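Local coordinates for protein glycerophosphoryl diester phosphodiesterase (Agrobacterium tumefaciens str. C58, PDB 3KS6) that belongs to the glycerophosphoryl diester phosphodiesterase family, adopts a TIM-barrel fold and binds a magnesium ion among acidic side chains, at residues A[24-27]-A[33-36]; A[39-42]-A[46-49]; A[101-106]-A[226-231]. One frame throughout, in Å; residues are numbered along the deposited sequence.

Contact 1: residues A[24-27]-A[33-36]; sequences TATA and EVEF. With MG (magnesium ion), chain F.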
ATOM      1  N   THR A  24      14.698  -1.485   3.013  1.00 19.80           N
ATOM      2  CA  THR A  24      15.815  -0.893   3.748  1.00 21.49           C
ATOM      3  C   THR A  24      16.139   0.456   3.135  1.00 20.83           C
ATOM      4  O   THR A  24      16.249   1.455   3.856  1.00 22.09           O
ATOM      5  CB  THR A  24      17.056  -1.861   3.759  1.00 23.76           C
ATOM      6  OG1 THR A  24      16.689  -3.081   4.409  1.00 18.32           O
ATOM      7  CG2 THR A  24      18.240  -1.270   4.541  1.00 21.90           C
ATOM      8  N   ALA A  25      16.226   0.505   1.812  1.00 18.45           N
ATOM      9  CA  ALA A  25      16.557   1.733   1.116  1.00 20.65           C
ATOM     10  C   ALA A  25      15.439   2.742   1.339  1.00 20.45           C
ATOM     11  O   ALA A  25      15.693   3.909   1.627  1.00 21.69           O
ATOM     12  CB  ALA A  25      16.795   1.483  -0.402  1.00 16.59           C
ATOM     13  N   THR A  26      14.193   2.287   1.259  1.00 19.74           N
ATOM     14  CA  THR A  26      13.050   3.184   1.474  1.00 19.66           C
ATOM     15  C   THR A  26      13.037   3.841   2.871  1.00 16.91           C
ATOM     16  O   THR A  26      12.722   5.035   3.002  1.00 19.71           O
ATOM     17  CB  THR A  26      11.724   2.421   1.257  1.00 19.30           C
ATOM     18  OG1 THR A  26      11.574   2.134  -0.154  1.00 18.93           O
ATOM     19  CG2 THR A  26      10.548   3.281   1.702  1.00 16.08           C
ATOM     20  N   ALA A  27      13.402   3.068   3.896  1.00 18.56           N
ATOM     21  CA  ALA A  27      13.431   3.553   5.287  1.00 20.25           C
ATOM     22  C   ALA A  27      14.340   4.756   5.462  1.00 21.95           C
ATOM     23  O   ALA A  27      14.115   5.575   6.373  1.00 22.63           O
ATOM     24  CB  ALA A  27      13.856   2.455   6.236  1.00 17.80           C
ATOM     25  N   GLU A  33       5.895   7.463   3.474  1.00 16.77           N
ATOM     26  CA  GLU A  33       5.378   6.120   3.743  1.00 18.84           C
ATOM     27  C   GLU A  33       6.014   5.038   2.883  1.00 15.96           C
ATOM     28  O   GLU A  33       6.538   5.290   1.798  1.00 17.19           O
ATOM     29  CB  GLU A  33       3.854   6.081   3.513  1.00 17.27           C
ATOM     30  CG  GLU A  33       3.050   6.946   4.452  1.00 24.11           C
ATOM     31  CD  GLU A  33       1.583   7.106   4.034  1.00 26.14           C
ATOM     32  OE1 GLU A  33       1.159   6.471   3.055  1.00 20.87           O
ATOM     33  OE2 GLU A  33       0.868   7.904   4.664  1.00 39.43           O
ATOM     34  N   VAL A  34       5.966   3.829   3.411  1.00 17.31           N
ATOM     35  CA  VAL A  34       6.288   2.632   2.663  1.00 19.66           C
ATOM     36  C   VAL A  34       4.994   1.852   2.554  1.00 19.01           C
ATOM     37  O   VAL A  34       4.271   1.713   3.551  1.00 17.72           O
ATOM     38  CB  VAL A  34       7.399   1.791   3.311  1.00 22.22           C
ATOM     39  CG1 VAL A  34       6.986   1.251   4.672  1.00 20.09           C
ATOM     40  CG2 VAL A  34       7.851   0.641   2.365  1.00 17.23           C
ATOM     41  N   GLU A  35       4.660   1.406   1.332  1.00 17.83           N
ATOM     42  CA  GLU A  35       3.475   0.588   1.109  1.00 17.09           C
ATOM     43  C   GLU A  35       3.858  -0.892   0.995  1.00 18.03           C
ATOM     44  O   GLU A  35       4.859  -1.219   0.379  1.00 17.80           O
ATOM     45  CB  GLU A  35       2.691   1.046  -0.133  1.00 16.62           C
ATOM     46  CG  GLU A  35       1.279   0.384  -0.220  1.00 14.44           C
ATOM     47  CD  GLU A  35       1.224  -0.943  -0.977  1.00 18.02           C
ATOM     48  OE1 GLU A  35       2.213  -1.357  -1.584  1.00 18.20           O
ATOM     49  OE2 GLU A  35       0.155  -1.604  -0.944  1.00 18.05           O
ATOM     50  N   PHE A  36       3.029  -1.776   1.547  1.00 18.98           N
ATOM     51  CA  PHE A  36       3.239  -3.209   1.455  1.00 15.53           C
ATOM     52  C   PHE A  36       1.936  -3.947   1.727  1.00 17.79           C
ATOM     53  O   PHE A  36       1.000  -3.386   2.300  1.00 19.25           O
ATOM     54  CB  PHE A  36       4.326  -3.641   2.466  1.00 19.44           C
ATOM     55  CG  PHE A  36       3.968  -3.300   3.886  1.00 18.07           C
ATOM     56  CD1 PHE A  36       4.212  -2.019   4.369  1.00 17.23           C
ATOM     57  CD2 PHE A  36       3.320  -4.222   4.703  1.00 20.01           C
ATOM     58  CE1 PHE A  36       3.864  -1.669   5.633  1.00 19.60           C
ATOM     59  CE2 PHE A  36       2.962  -3.880   5.992  1.00 21.91           C
ATOM     60  CZ  PHE A  36       3.255  -2.601   6.475  1.00 21.71           C
TER
HETATM   61 MG    MG F 251      -0.528  -2.957  -2.343  1.00 17.72          MG
HETATM   62  O   HOH W   1       1.463  -3.280  -3.003  1.00 16.16           O
HETATM   63  O   HOH W   2      -1.180  -4.073  -3.985  1.00 20.80           O
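Two first torsions decide how T26 and V34 meet: at -71° the T26 hydroxyl is turned to the N side of its own backbone and CG2 is left trans to N, while at 64° V34 places CG1 between its backbone N and C and swings CG2 trans to N. The T26 methyl CG2 therefore lies against the CB-CG2 bond of V34, 3.8 Å from V34 CG2 and no farther from V34 CB, and the two short side chains cross obliquely. It is a purely apolar touch. On the other branch of T26, OG1 is spoken for by S7 OG and by the carbonyl of G22.

In fold terms this is where helix 20-27 packs on strand 33-40, the second half of a beta-alpha-beta crossover that leaves strand 4-8 and returns to the parallel strand beside it in the TIM barrel. V34 points outward into this helix layer, where its side chain also touches F23 and Y95.

E35, the next residue, turns to the opposite face of the strand. A turn about its CB-CG bond (chi2 -90°) bends the chain and brings the carboxylate to the magnesium ion. OE2 is the ligand, 2.1 Å from the metal, whereas OE1 stays 3.3 Å from it, so the carboxylate binds through one oxygen. OE1 instead accepts a hydrogen bond from water 1, at 2.5 Å, and that water is itself a magnesium ligand. D37 and E105 complete the protein part of the site. Separately, E33 OE2 forms a salt bridge with R4 NH2.

Contact 2: residues A[39-42]-A[46-49]; sequences HPTA and IVVH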
ATOM      1  N   HIS A  39       0.153 -11.382   3.919  1.00 21.21           N
ATOM      2  CA  HIS A  39      -0.589 -12.654   3.836  1.00 18.59           C
ATOM      3  C   HIS A  39      -0.246 -13.577   5.003  1.00 19.52           C
ATOM      4  O   HIS A  39       0.887 -13.557   5.507  1.00 20.33           O
ATOM      5  CB  HIS A  39      -0.250 -13.375   2.528  1.00 19.32           C
ATOM      6  CG  HIS A  39      -0.653 -12.616   1.305  1.00 20.38           C
ATOM      7  ND1 HIS A  39      -1.905 -12.721   0.739  1.00 21.00           N
ATOM      8  CD2 HIS A  39       0.014 -11.686   0.588  1.00 19.91           C
ATOM      9  CE1 HIS A  39      -1.973 -11.907  -0.298  1.00 26.00           C
ATOM     10  NE2 HIS A  39      -0.823 -11.267  -0.407  1.00 24.36           N
ATOM     11  N   PRO A  40      -1.214 -14.373   5.464  1.00 19.40           N
ATOM     12  CA  PRO A  40      -0.915 -15.343   6.503  1.00 19.88           C
ATOM     13  C   PRO A  40      -0.294 -16.601   5.940  1.00 21.32           C
ATOM     14  O   PRO A  40      -0.586 -16.942   4.800  1.00 20.19           O
ATOM     15  CB  PRO A  40      -2.293 -15.655   7.071  1.00 20.53           C
ATOM     16  CG  PRO A  40      -3.215 -15.488   5.901  1.00 21.04           C
ATOM     17  CD  PRO A  40      -2.627 -14.413   5.068  1.00 20.00           C
ATOM     18  N   THR A  41       0.557 -17.276   6.722  1.00 20.73           N
ATOM     19  CA  THR A  41       1.042 -18.613   6.386  1.00 24.73           C
ATOM     20  C   THR A  41       0.150 -19.663   7.053  1.00 25.32           C
ATOM     21  O   THR A  41      -0.764 -19.322   7.818  1.00 27.35           O
ATOM     22  CB  THR A  41       2.470 -18.841   6.847  1.00 24.28           C
ATOM     23  OG1 THR A  41       2.489 -18.841   8.285  1.00 21.80           O
ATOM     24  CG2 THR A  41       3.404 -17.749   6.250  1.00 22.65           C
ATOM     25  N   ALA A  42       0.369 -20.939   6.735  1.00 25.27           N
ATOM     26  CA  ALA A  42      -0.447 -22.008   7.324  1.00 25.29           C
ATOM     27  C   ALA A  42      -0.223 -22.148   8.833  1.00 26.29           C
ATOM     28  O   ALA A  42      -1.158 -22.482   9.564  1.00 27.41           O
ATOM     29  CB  ALA A  42      -0.203 -23.377   6.604  1.00 23.30           C
ATOM     30  N   ILE A  46       2.984 -14.018   9.490  1.00 20.45           N
ATOM     31  CA  ILE A  46       2.596 -12.919   8.613  1.00 21.08           C
ATOM     32  C   ILE A  46       3.785 -12.613   7.684  1.00 20.76           C
ATOM     33  O   ILE A  46       4.849 -12.262   8.154  1.00 24.01           O
ATOM     34  CB  ILE A  46       2.233 -11.668   9.390  1.00 19.56           C
ATOM     35  CG1 ILE A  46       1.073 -11.954  10.353  1.00 26.96           C
ATOM     36  CG2 ILE A  46       1.861 -10.518   8.406  1.00 21.53           C
ATOM     37  CD1 ILE A  46       0.738 -10.791  11.238  1.00 25.35           C
ATOM     38  N   VAL A  47       3.608 -12.786   6.381  0.50 19.46           N
ATOM     39  CA  VAL A  47       4.665 -12.467   5.437  0.50 18.89           C
ATOM     40  C   VAL A  47       4.259 -11.319   4.540  0.50 18.81           C
ATOM     41  O   VAL A  47       3.083 -11.129   4.241  0.50 16.99           O
ATOM     42  CB  VAL A  47       5.100 -13.666   4.577  0.50 17.35           C
ATOM     43  CG1 VAL A  47       5.700 -14.769   5.464  0.50 11.71           C
ATOM     44  CG2 VAL A  47       3.933 -14.190   3.729  0.50 18.38           C
ATOM     45  N   VAL A  48       5.274 -10.575   4.126  1.00 19.70           N
ATOM     46  CA  VAL A  48       5.144  -9.373   3.310  1.00 17.90           C
ATOM     47  C   VAL A  48       5.338  -9.798   1.831  1.00 19.06           C
ATOM     48  O   VAL A  48       6.415 -10.189   1.411  1.00 18.80           O
ATOM     49  CB  VAL A  48       6.208  -8.322   3.693  1.00 21.15           C
ATOM     50  CG1 VAL A  48       6.041  -7.051   2.885  1.00 20.15           C
ATOM     51  CG2 VAL A  48       6.158  -8.021   5.210  1.00 19.78           C
ATOM     52  N   HIS A  49       4.258  -9.767   1.069  1.00 18.00           N
ATOM     53  CA  HIS A  49       4.243 -10.235  -0.327  1.00 17.05           C
ATOM     54  C   HIS A  49       3.016  -9.678  -0.992  1.00 17.60           C
ATOM     55  O   HIS A  49       1.962  -9.573  -0.354  1.00 16.96           O
ATOM     56  CB  HIS A  49       4.203 -11.764  -0.359  1.00 17.07           C
ATOM     57  CG  HIS A  49       4.755 -12.358  -1.619  1.00 18.82           C
ATOM     58  ND1 HIS A  49       6.100 -12.580  -1.790  1.00 21.58           N
ATOM     59  CD2 HIS A  49       4.157 -12.794  -2.759  1.00 21.93           C
ATOM     60  CE1 HIS A  49       6.321 -13.118  -2.977  1.00 22.88           C
ATOM     61  NE2 HIS A  49       5.162 -13.263  -3.590  1.00 18.15           N
TER
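H39 and V47 are the hydrogen-bonded pair of an antiparallel beta hairpin made by strands 33-40 and 46-48. H39 N donates to V47 O at 3.0 Å with an N-H...O angle of 162°, and V47 N returns a bond of the same length to H39 O, at 170°; both are close to straight. P40 and I46 follow as the non-hydrogen-bonded pair.

The H39 side chain leaves on the face that also carries V47. Its CB is 4.4 Å from V47 CG2, a loose touch that, like the other V47 methyl contact, holds for the one of two modelled V47 conformers described here. With chi1 at -63°, CG lies trans to the carbonyl carbon, and the ring is carried along the hairpin toward the backbone of H49. There CD2 approaches H49 O to 3.0 Å, the oxygen sitting at the ring edge near its plane. NE2 is also close to that oxygen but poorly angled for bonding, and is hydrogen-bonded to H50 O instead. On the far side of the ring ND1 pairs with Y115 OH, so both ring nitrogens are engaged and the imidazole's rotation is fixed.

Nearer the turn, where T41 OG1 bonds D43, T41 CG2 meets V47 CG1 at 3.8 Å.

Contact 3: residues A[101-106]-A[226-231]; sequences NFRCEI and VKVFTT. With MG (magnesium ion), chain F.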
ATOM      1  N   ASN A 101       6.594   6.000   7.704  1.00 17.62           N
ATOM      2  CA  ASN A 101       5.531   5.252   8.337  1.00 18.60           C
ATOM      3  C   ASN A 101       4.919   4.244   7.394  1.00 18.73           C
ATOM      4  O   ASN A 101       5.337   4.154   6.255  1.00 20.34           O
ATOM      5  CB  ASN A 101       4.523   6.211   8.895  1.00 18.91           C
ATOM      6  CG  ASN A 101       5.095   7.019  10.045  1.00 21.18           C
ATOM      7  OD1 ASN A 101       5.955   6.547  10.791  1.00 23.97           O
ATOM      8  ND2 ASN A 101       4.626   8.226  10.183  1.00 24.72           N
ATOM      9  N   PHE A 102       3.950   3.472   7.890  1.00 18.00           N
ATOM     10  CA  PHE A 102       3.453   2.315   7.157  1.00 16.50           C
ATOM     11  C   PHE A 102       2.123   2.608   6.483  1.00 14.36           C
ATOM     12  O   PHE A 102       1.250   3.250   7.092  1.00 14.70           O
ATOM     13  CB  PHE A 102       3.181   1.156   8.133  1.00 15.43           C
ATOM     14  CG  PHE A 102       4.396   0.316   8.549  1.00 17.61           C
ATOM     15  CD1 PHE A 102       5.658   0.483   8.025  1.00 18.09           C
ATOM     16  CD2 PHE A 102       4.189  -0.760   9.410  1.00 19.39           C
ATOM     17  CE1 PHE A 102       6.708  -0.353   8.392  1.00 22.33           C
ATOM     18  CE2 PHE A 102       5.256  -1.604   9.763  1.00 18.37           C
ATOM     19  CZ  PHE A 102       6.512  -1.370   9.248  1.00 20.87           C
ATOM     20  N   ARG A 103       1.972   2.089   5.261  1.00 16.14           N
ATOM     21  CA  ARG A 103       0.708   2.013   4.544  1.00 15.15           C
ATOM     22  C   ARG A 103       0.534   0.491   4.264  1.00 14.71           C
ATOM     23  O   ARG A 103       1.186  -0.096   3.391  1.00 17.61           O
ATOM     24  CB  ARG A 103       0.727   2.869   3.266  1.00 18.79           C
ATOM     25  CG  ARG A 103      -0.505   2.701   2.343  1.00 21.05           C
ATOM     26  CD  ARG A 103      -0.257   3.430   1.087  1.00 20.78           C
ATOM     27  NE  ARG A 103      -1.194   3.158   0.001  1.00 19.82           N
ATOM     28  CZ  ARG A 103      -1.946   4.068  -0.608  1.00 19.48           C
ATOM     29  NH1 ARG A 103      -1.888   5.371  -0.301  1.00 17.06           N
ATOM     30  NH2 ARG A 103      -2.699   3.672  -1.619  1.00 16.34           N
ATOM     31  N   CYS A 104      -0.304  -0.127   5.063  1.00 17.70           N
ATOM     32  CA  CYS A 104      -0.475  -1.571   5.072  1.00 19.21           C
ATOM     33  C   CYS A 104      -1.712  -1.994   4.285  1.00 21.16           C
ATOM     34  O   CYS A 104      -2.807  -1.602   4.650  1.00 22.09           O
ATOM     35  CB  CYS A 104      -0.612  -2.006   6.546  1.00 23.68           C
ATOM     36  SG  CYS A 104      -0.924  -3.760   6.782  1.00 23.76           S
ATOM     37  N   GLU A 105      -1.562  -2.829   3.265  1.00 18.85           N
ATOM     38  CA  GLU A 105      -2.731  -3.285   2.486  1.00 17.70           C
ATOM     39  C   GLU A 105      -3.152  -4.677   2.890  1.00 17.16           C
ATOM     40  O   GLU A 105      -2.325  -5.579   2.956  1.00 20.01           O
ATOM     41  CB  GLU A 105      -2.464  -3.248   0.969  1.00 17.01           C
ATOM     42  CG  GLU A 105      -3.747  -3.431   0.162  1.00 13.90           C
ATOM     43  CD  GLU A 105      -3.533  -3.432  -1.336  1.00 17.35           C
ATOM     44  OE1 GLU A 105      -2.496  -2.893  -1.819  1.00 21.77           O
ATOM     45  OE2 GLU A 105      -4.395  -4.038  -2.028  1.00 19.96           O
ATOM     46  N   ILE A 106      -4.438  -4.824   3.145  1.00 19.22           N
ATOM     47  CA  ILE A 106      -5.088  -6.099   3.476  1.00 18.04           C
ATOM     48  C   ILE A 106      -5.645  -6.699   2.183  1.00 17.91           C
ATOM     49  O   ILE A 106      -6.593  -6.151   1.569  1.00 19.19           O
ATOM     50  CB  ILE A 106      -6.248  -5.867   4.456  1.00 17.44           C
ATOM     51  CG1 ILE A 106      -5.752  -5.178   5.720  1.00 21.05           C
ATOM     52  CG2 ILE A 106      -6.926  -7.219   4.836  1.00 15.83           C
ATOM     53  CD1 ILE A 106      -4.640  -5.994   6.448  1.00 18.40           C
ATOM     54  N   VAL A 226      -2.765  15.915  -5.077  1.00 17.60           N
ATOM     55  CA  VAL A 226      -3.438  14.814  -4.387  1.00 19.00           C
ATOM     56  C   VAL A 226      -2.804  14.574  -3.003  1.00 19.77           C
ATOM     57  O   VAL A 226      -1.667  14.978  -2.750  1.00 20.45           O
ATOM     58  CB  VAL A 226      -3.454  13.526  -5.253  1.00 18.32           C
ATOM     59  CG1 VAL A 226      -4.047  13.793  -6.658  1.00 18.36           C
ATOM     60  CG2 VAL A 226      -2.088  12.865  -5.306  1.00 17.84           C
ATOM     61  N   LYS A 227      -3.540  13.917  -2.102  1.00 19.33           N
ATOM     62  CA  LYS A 227      -3.054  13.722  -0.752  1.00 18.61           C
ATOM     63  C   LYS A 227      -1.787  12.903  -0.713  1.00 20.14           C
ATOM     64  O   LYS A 227      -0.850  13.214   0.035  1.00 18.82           O
ATOM     65  CB  LYS A 227      -4.136  13.041   0.121  1.00 19.34           C
ATOM     66  CG  LYS A 227      -3.710  12.846   1.547  1.00 16.98           C
ATOM     67  CD  LYS A 227      -4.832  12.203   2.405  1.00 21.47           C
ATOM     68  CE  LYS A 227      -4.350  11.931   3.838  1.00 24.53           C
ATOM     69  NZ  LYS A 227      -5.499  11.482   4.653  1.00 19.25           N
ATOM     70  N   VAL A 228      -1.767  11.810  -1.481  1.00 18.42           N
ATOM     71  CA  VAL A 228      -0.682  10.857  -1.432  1.00 16.95           C
ATOM     72  C   VAL A 228      -0.767  10.050  -2.711  1.00 18.88           C
ATOM     73  O   VAL A 228      -1.873   9.954  -3.305  1.00 17.77           O
ATOM     74  CB  VAL A 228      -0.835   9.906  -0.234  1.00 15.34           C
ATOM     75  CG1 VAL A 228      -2.188   9.149  -0.289  1.00 14.70           C
ATOM     76  CG2 VAL A 228       0.370   8.908  -0.123  1.00 16.28           C
ATOM     77  N   PHE A 229       0.382   9.515  -3.132  1.00 17.01           N
ATOM     78  CA  PHE A 229       0.422   8.502  -4.201  1.00 14.45           C
ATOM     79  C   PHE A 229       1.443   7.456  -3.893  1.00 17.41           C
ATOM     80  O   PHE A 229       2.462   7.747  -3.251  1.00 17.60           O
ATOM     81  CB  PHE A 229       0.658   9.104  -5.593  1.00 18.19           C
ATOM     82  CG  PHE A 229       1.984   9.819  -5.756  1.00 17.53           C
ATOM     83  CD1 PHE A 229       3.072   9.134  -6.225  1.00 16.80           C
ATOM     84  CD2 PHE A 229       2.101  11.188  -5.518  1.00 19.58           C
ATOM     85  CE1 PHE A 229       4.348   9.770  -6.366  1.00 15.26           C
ATOM     86  CE2 PHE A 229       3.336  11.856  -5.699  1.00 19.75           C
ATOM     87  CZ  PHE A 229       4.449  11.144  -6.128  1.00 16.14           C
ATOM     88  N   THR A 230       1.158   6.210  -4.287  1.00 15.37           N
ATOM     89  CA  THR A 230       2.158   5.149  -4.250  1.00 18.16           C
ATOM     90  C   THR A 230       2.903   5.102  -5.591  1.00 17.75           C
ATOM     91  O   THR A 230       2.356   5.408  -6.650  1.00 19.02           O
ATOM     92  CB  THR A 230       1.584   3.794  -3.967  1.00 19.51           C
ATOM     93  OG1 THR A 230       0.629   3.455  -4.987  1.00 20.29           O
ATOM     94  CG2 THR A 230       0.955   3.762  -2.514  1.00 16.99           C
ATOM     95  N   THR A 231       4.189   4.760  -5.515  1.00 16.29           N
ATOM     96  CA  THR A 231       5.068   4.709  -6.697  1.00 15.35           C
ATOM     97  C   THR A 231       6.115   3.627  -6.604  1.00 14.51           C
ATOM     98  O   THR A 231       6.723   3.394  -5.558  1.00 15.87           O
ATOM     99  CB  THR A 231       5.799   6.079  -6.955  1.00 17.14           C
ATOM    100  OG1 THR A 231       6.636   6.031  -8.143  1.00 18.55           O
ATOM    101  CG2 THR A 231       6.633   6.502  -5.729  1.00 18.45           C
TER
HETATM  102 MG    MG F 251      -0.528  -2.957  -2.343  1.00 17.72          MG
HETATM  103  O   HOH W   1       1.463  -3.280  -3.003  1.00 16.16           O
HETATM  104  O   HOH W   2      -1.180  -4.073  -3.985  1.00 20.80           O
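The strands holding R103 and T230 face each other without pairing: their nearest CA atoms are 9.4 Å apart, and no hydrogen bond runs between 101-106 and 226-231. Side chains bridge the gap. R103 does so with a chain extended from CG to NE, its CG trans to the backbone N (chi1 172°), which carries the guanidinium across to the other wall.

There T230 CG2 sits over one face of the guanidinium, 3.3 Å above its plane and displaced toward the rim. The methyl is 3.4 Å from R103 NE and 3.5 Å from R103 CZ, and the two side chains cross at roughly a right angle. V228 CG1 arrives differently, at the edge and in the plane, 3.8 Å from R103 NH1. One methyl thus packs over a face of the planar group and another at its edge, while its polar end is used elsewhere: R103 NH2 and T230 OG1 each hydrogen-bond an unidentified ligand, probably from the crystallisation liquor, which is consistent with the two side chains lining a pocket.

Two residues along from R103, E105 extends from the same face of its strand. It binds the magnesium ion through OE1 at 2.0 Å; E105 OE2, 4.0 Å from the metal, is not a ligand. E35 and D37 supply the other carboxylates.

Within the TIM barrel, strands 33-40 and 4-8 lie between these two, and R103 packs on E33 and E35 of the former. F102 turns the other way, ring edge-to-face with Y95 of helix 88-95, and F229 packs on I218, A221 and L222 of helix 215-224.

The contacts follow one another along the chain, each closing before the next opens, and each has at least one strand in the same sheet; in contact 1 the other partner is helix 20-27. Strand 33-40 serves both contact 1 and contact 2, whose centres are about 18 Å apart, and F36 CB of contact 1 touches V48 CG1 of contact 2 at 3.8 Å. Contact 3 is closer to contact 1, about 10 Å between centres: strands 33-40 and 101-106 are parallel neighbours, and the two contacts share the magnesium ion and its waters. Contacts 2 and 3 do not touch; the hairpin lies at the C-terminal end of strand 33-40, the H39 side chain about 9 Å from the magnesium ion.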